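MIP07328p (PDB 6FKK) probably acts through its extracellular sema and PSI domains as a chemorepellent axon guidance cue that binds semaphorin receptors. Local coordinates at residues A[277-282]-A[402-407]. Sequence-based numbering, arbitrary orientation.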
ATOM      1  N   VAL A 277      -5.422   8.471   3.219  1.00 57.19           N
ATOM      2  CA  VAL A 277      -4.994   9.540   4.112  1.00 45.71           C
ATOM      3  C   VAL A 277      -5.940  10.719   3.953  1.00 51.42           C
ATOM      4  O   VAL A 277      -6.320  11.079   2.831  1.00 66.65           O
ATOM      5  CB  VAL A 277      -3.537   9.947   3.817  1.00 39.71           C
ATOM      6  CG1 VAL A 277      -3.173  11.221   4.553  1.00 34.18           C
ATOM      7  CG2 VAL A 277      -2.590   8.823   4.200  1.00 57.08           C
ATOM      8  N   GLU A 278      -6.332  11.319   5.074  1.00 54.42           N
ATOM      9  CA  GLU A 278      -7.221  12.477   5.074  1.00 55.85           C
ATOM     10  C   GLU A 278      -6.373  13.727   5.291  1.00 62.77           C
ATOM     11  O   GLU A 278      -5.994  14.046   6.421  1.00 83.64           O
ATOM     12  CB  GLU A 278      -8.298  12.333   6.144  1.00 54.32           C
ATOM     13  CG  GLU A 278      -9.238  11.157   5.925  1.00 61.73           C
ATOM     14  CD  GLU A 278     -10.104  11.312   4.685  1.00 92.01           C
ATOM     15  OE1 GLU A 278     -10.296  12.457   4.221  1.00109.00           O
ATOM     16  OE2 GLU A 278     -10.595  10.283   4.174  1.00 88.13           O
ATOM     17  N   SER A 279      -6.070  14.429   4.203  1.00 65.30           N
ATOM     18  CA  SER A 279      -5.296  15.668   4.243  1.00 65.32           C
ATOM     19  C   SER A 279      -6.258  16.803   3.906  1.00 68.65           C
ATOM     20  O   SER A 279      -6.487  17.116   2.736  1.00 82.67           O
ATOM     21  CB  SER A 279      -4.107  15.623   3.276  1.00 50.84           C
ATOM     22  OG  SER A 279      -3.252  14.524   3.547  1.00 60.90           O
ATOM     23  N   GLY A 280      -6.823  17.415   4.942  1.00 56.59           N
ATOM     24  CA  GLY A 280      -7.807  18.458   4.720  1.00 55.94           C
ATOM     25  C   GLY A 280      -9.068  17.891   4.098  1.00 72.44           C
ATOM     26  O   GLY A 280      -9.580  16.843   4.507  1.00 87.58           O
ATOM     27  N   SER A 281      -9.575  18.588   3.085  1.00 67.58           N
ATOM     28  CA  SER A 281     -10.778  18.155   2.387  1.00 83.73           C
ATOM     29  C   SER A 281     -10.502  17.084   1.343  1.00 75.51           C
ATOM     30  O   SER A 281     -11.433  16.669   0.645  1.00 82.59           O
ATOM     31  CB  SER A 281     -11.458  19.354   1.723  1.00103.80           C
ATOM     32  OG  SER A 281     -10.618  19.925   0.734  1.00112.03           O
ATOM     33  N   LYS A 282      -9.260  16.625   1.223  1.00 56.78           N
ATOM     34  CA  LYS A 282      -8.859  15.710   0.166  1.00 64.25           C
ATOM     35  C   LYS A 282      -8.469  14.360   0.751  1.00 51.54           C
ATOM     36  O   LYS A 282      -7.771  14.289   1.768  1.00 52.33           O
ATOM     37  CB  LYS A 282      -7.694  16.290  -0.638  1.00 51.31           C
ATOM     38  CG  LYS A 282      -7.955  17.696  -1.148  1.00 85.33           C
ATOM     39  CD  LYS A 282      -6.815  18.200  -2.012  1.00 95.79           C
ATOM     40  CE  LYS A 282      -7.090  19.613  -2.498  1.00 98.00           C
ATOM     41  NZ  LYS A 282      -8.402  19.702  -3.194  1.00 91.34           N
ATOM     42  N   TYR A 402      -0.179  22.777   7.908  1.00 46.47           N
ATOM     43  CA  TYR A 402      -0.247  21.337   8.117  1.00 53.09           C
ATOM     44  C   TYR A 402       0.451  20.619   6.971  1.00 58.02           C
ATOM     45  O   TYR A 402       0.176  20.896   5.799  1.00 67.09           O
ATOM     46  CB  TYR A 402      -1.700  20.875   8.242  1.00 49.28           C
ATOM     47  CG  TYR A 402      -2.401  21.459   9.447  1.00 56.95           C
ATOM     48  CD1 TYR A 402      -3.003  22.710   9.387  1.00 67.69           C
ATOM     49  CD2 TYR A 402      -2.447  20.768  10.649  1.00 54.68           C
ATOM     50  CE1 TYR A 402      -3.638  23.251  10.490  1.00 69.73           C
ATOM     51  CE2 TYR A 402      -3.080  21.298  11.754  1.00 50.05           C
ATOM     52  CZ  TYR A 402      -3.673  22.540  11.670  1.00 79.16           C
ATOM     53  OH  TYR A 402      -4.301  23.076  12.770  1.00 80.40           O
ATOM     54  N   TYR A 403       1.362  19.710   7.315  1.00 52.34           N
ATOM     55  CA  TYR A 403       2.128  18.952   6.337  1.00 44.49           C
ATOM     56  C   TYR A 403       2.004  17.464   6.627  1.00 39.56           C
ATOM     57  O   TYR A 403       1.990  17.049   7.790  1.00 57.85           O
ATOM     58  CB  TYR A 403       3.609  19.350   6.352  1.00 41.29           C
ATOM     59  CG  TYR A 403       3.863  20.820   6.120  1.00 57.37           C
ATOM     60  CD1 TYR A 403       4.041  21.320   4.837  1.00 42.39           C
ATOM     61  CD2 TYR A 403       3.936  21.708   7.184  1.00 66.18           C
ATOM     62  CE1 TYR A 403       4.279  22.666   4.621  1.00 53.21           C
ATOM     63  CE2 TYR A 403       4.173  23.053   6.979  1.00 69.33           C
ATOM     64  CZ  TYR A 403       4.343  23.527   5.696  1.00 68.51           C
ATOM     65  OH  TYR A 403       4.578  24.866   5.494  1.00 82.38           O
ATOM     66  N   ASP A 404       1.918  16.665   5.568  1.00 46.96           N
ATOM     67  CA  ASP A 404       1.984  15.216   5.701  1.00 52.79           C
ATOM     68  C   ASP A 404       3.445  14.785   5.738  1.00 51.55           C
ATOM     69  O   ASP A 404       4.189  15.009   4.778  1.00 44.87           O
ATOM     70  CB  ASP A 404       1.258  14.535   4.543  1.00 39.85           C
ATOM     71  CG  ASP A 404      -0.243  14.726   4.601  1.00 53.57           C
ATOM     72  OD1 ASP A 404      -0.733  15.247   5.624  1.00 58.86           O
ATOM     73  OD2 ASP A 404      -0.933  14.356   3.626  1.00 59.46           O
ATOM     74  N   VAL A 405       3.863  14.179   6.844  1.00 48.35           N
ATOM     75  CA  VAL A 405       5.204  13.612   6.938  1.00 40.83           C
ATOM     76  C   VAL A 405       5.167  12.214   6.335  1.00 48.22           C
ATOM     77  O   VAL A 405       4.466  11.329   6.837  1.00 45.67           O
ATOM     78  CB  VAL A 405       5.700  13.579   8.390  1.00 40.87           C
ATOM     79  CG1 VAL A 405       7.129  13.058   8.446  1.00 41.52           C
ATOM     80  CG2 VAL A 405       5.609  14.966   8.999  1.00 47.64           C
ATOM     81  N   ILE A 406       5.912  12.017   5.254  1.00 49.28           N
ATOM     82  CA  ILE A 406       5.863  10.787   4.476  1.00 35.89           C
ATOM     83  C   ILE A 406       7.084   9.941   4.803  1.00 51.44           C
ATOM     84  O   ILE A 406       8.220  10.431   4.770  1.00 51.04           O
ATOM     85  CB  ILE A 406       5.788  11.088   2.970  1.00 40.39           C
ATOM     86  CG1 ILE A 406       4.544  11.924   2.669  1.00 37.32           C
ATOM     87  CG2 ILE A 406       5.779   9.797   2.171  1.00 34.56           C
ATOM     88  CD1 ILE A 406       4.594  12.634   1.338  1.00 63.65           C
ATOM     89  N   TYR A 407       6.852   8.669   5.114  1.00 54.11           N
ATOM     90  CA  TYR A 407       7.907   7.721   5.431  1.00 50.02           C
ATOM     91  C   TYR A 407       8.005   6.682   4.323  1.00 56.15           C
ATOM     92  O   TYR A 407       6.985   6.170   3.848  1.00 66.19           O
ATOM     93  CB  TYR A 407       7.642   7.031   6.772  1.00 43.81           C
ATOM     94  CG  TYR A 407       7.601   7.972   7.958  1.00 48.19           C
ATOM     95  CD1 TYR A 407       6.488   8.763   8.204  1.00 48.10           C
ATOM     96  CD2 TYR A 407       8.672   8.061   8.836  1.00 53.46           C
ATOM     97  CE1 TYR A 407       6.446   9.622   9.285  1.00 54.23           C
ATOM     98  CE2 TYR A 407       8.637   8.916   9.922  1.00 46.52           C
ATOM     99  CZ  TYR A 407       7.523   9.695  10.141  1.00 42.23           C
ATOM    100  OH  TYR A 407       7.482  10.548  11.219  1.00 54.12           O
TER
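Ser279 and Asp404 join two neighbouring sheets of the sema-domain beta-propeller, side chain to side chain. Ser279 ends strand 265-279 just as the chain enters a type II' turn to Lys282, the hairpin bend into strand 282-290; Asp404 sits on strand 402-410 of the other sheet. Their CA atoms are 7.4 Å apart, too far for backbone pairing, and both side chains set out from the backbone toward the other strand. Ser279 OG donates a hydrogen bond to Asp404 OD2; the modelled separation of 2.3 Å is implausibly short and, at 2.78 Å resolution, says little about strength. With chi1 at -69°, the carboxylate of Asp404 lies beside its own backbone N and anti to the carbonyl carbon, a torsion that carries OD2 across to the serine. OD2 also bonds Tyr286 OH, while OD1 takes the backbone N of Gln394, so both oxygens are held and the carboxylate's rotation is probably restricted. The close-packed side is the buried one: Val277 abuts Pro393 and Tyr286. On the turn side the contact ends at Ser279, and Gly280 and Ser281 are exposed. Only 86 Å² is buried between the two segments, so this is a small polar bridge flanked within them by Val277, whose CG1 methyl lies 4.0 Å from Asp404 OD2.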